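Local coordinates for Kiaa0380 (PDB 1HTJ), which is a Rho guanine nucleotide exchange factor whose RGS-like domain probably links heterotrimeric G protein signalling to activation of Rho GTPases, at residues Glu115-Arg118 / Gly119-Cys122. The protein carries 3 engineered substitutions. Residues are numbered along the deposited sequence; the frame is centred on the assembly and turned at random.
Sequences EDAR and GVLC
The methyl group of Ala117 sits against two side chains of the first helical turn, CB lying 3.5 Å from Val120 CG2 and 4.1 Å from Leu121 CG. This apolar corner is the tight, buried part of the contact. Val120 CG2, held between its own backbone N and carbonyl carbon (chi1 -66°), lies 3.1 Å from Ala117 O. That same oxygen accepts from Leu121 N at 2.7 Å, in a nearly straight bond of 163° at the hydrogen, the donor arriving almost in line with the C=O. Ala117 is the N-cap residue of helix 118-144 in this all-helical, RGS-like domain, and the bond from Leu121 starts the helix's i to i+4 series. Helix 101-112 packs on this corner through Leu111 and Ile107, and Leu121 also rests on Phe62 and Tyr69 of helix 58-69. The next bond, Cys122 N to Arg118 O at 3.0 Å, is more bent, its donor 37° out of the carbonyl plane; the oxygen also accepts from Gln70 NE2. On the exposed face, Asp116 reaches Gly119 through water. The water donates to Asp116 OD2 at 2.6 Å and accepts only weakly from Gly119 N, a first-turn amide, at 3.2 Å. The side chain of Arg118, extended from CG to NE and partly exposed, touches Tyr69 as well.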
loop_
_atom_site.group_PDB
_atom_site.type_symbol
_atom_site.label_atom_id
_atom_site.label_comp_id
_atom_site.label_asym_id
_atom_site.label_seq_id
_atom_site.Cartn_x
_atom_site.Cartn_y
_atom_site.Cartn_z
ATOM N N GLU A 115 -7.956 14.186 15.753
ATOM C CA GLU A 115 -7.752 15.500 15.157
ATOM C C GLU A 115 -7.316 15.321 13.709
ATOM O O GLU A 115 -7.182 14.195 13.235
ATOM C CB GLU A 115 -6.675 16.274 15.924
ATOM C CG GLU A 115 -7.165 16.910 17.208
ATOM C CD GLU A 115 -6.028 17.402 18.089
ATOM O OE1 GLU A 115 -5.114 18.094 17.580
ATOM O OE2 GLU A 115 -6.057 17.098 19.299
ATOM N N ASP A 116 -7.091 16.432 13.014
ATOM C CA ASP A 116 -6.679 16.390 11.617
ATOM C C ASP A 116 -5.195 16.102 11.491
ATOM O O ASP A 116 -4.360 16.964 11.772
ATOM C CB ASP A 116 -6.997 17.714 10.930
ATOM C CG ASP A 116 -6.495 17.759 9.503
ATOM O OD1 ASP A 116 -6.871 16.861 8.721
ATOM O OD2 ASP A 116 -5.727 18.687 9.162
ATOM N N ALA A 117 -4.869 14.891 11.053
ATOM C CA ALA A 117 -3.477 14.493 10.905
ATOM C C ALA A 117 -3.032 14.413 9.446
ATOM O O ALA A 117 -1.959 13.899 9.150
ATOM C CB ALA A 117 -3.248 13.154 11.605
ATOM N N ARG A 118 -3.849 14.929 8.535
ATOM C CA ARG A 118 -3.505 14.900 7.119
ATOM C C ARG A 118 -2.137 15.521 6.865
ATOM O O ARG A 118 -1.356 15.017 6.059
ATOM C CB ARG A 118 -4.566 15.631 6.301
ATOM C CG ARG A 118 -5.943 15.029 6.446
ATOM C CD ARG A 118 -6.910 15.554 5.410
ATOM N NE ARG A 118 -8.180 14.833 5.482
ATOM C CZ ARG A 118 -9.159 14.920 4.578
ATOM N NH1 ARG A 118 -9.020 15.706 3.511
ATOM N NH2 ARG A 118 -10.282 14.221 4.744
ATOM N N GLY A 119 -1.843 16.605 7.573
ATOM C CA GLY A 119 -0.572 17.273 7.399
ATOM C C GLY A 119 0.605 16.435 7.842
ATOM O O GLY A 119 1.534 16.189 7.068
ATOM N N VAL A 120 0.570 16.000 9.098
ATOM C CA VAL A 120 1.637 15.187 9.645
ATOM C C VAL A 120 1.734 13.844 8.910
ATOM O O VAL A 120 2.833 13.359 8.654
ATOM C CB VAL A 120 1.431 14.953 11.160
ATOM C CG1 VAL A 120 1.573 16.258 11.906
ATOM C CG2 VAL A 120 0.064 14.373 11.421
ATOM N N LEU A 121 0.598 13.248 8.558
ATOM C CA LEU A 121 0.643 11.978 7.844
ATOM C C LEU A 121 1.345 12.172 6.510
ATOM O O LEU A 121 2.089 11.297 6.061
ATOM C CB LEU A 121 -0.763 11.394 7.655
ATOM C CG LEU A 121 -1.256 10.694 8.934
ATOM C CD1 LEU A 121 -2.617 10.076 8.732
ATOM C CD2 LEU A 121 -0.257 9.631 9.333
ATOM N N CYS A 122 1.126 13.332 5.891
ATOM C CA CYS A 122 1.769 13.661 4.624
ATOM C C CYS A 122 3.269 13.741 4.910
ATOM O O CYS A 122 4.099 13.284 4.122
ATOM C CB CYS A 122 1.254 15.008 4.117
ATOM S SG CYS A 122 1.428 15.262 2.339
HETATM O O HOH W 1 -3.203 19.174 8.900
#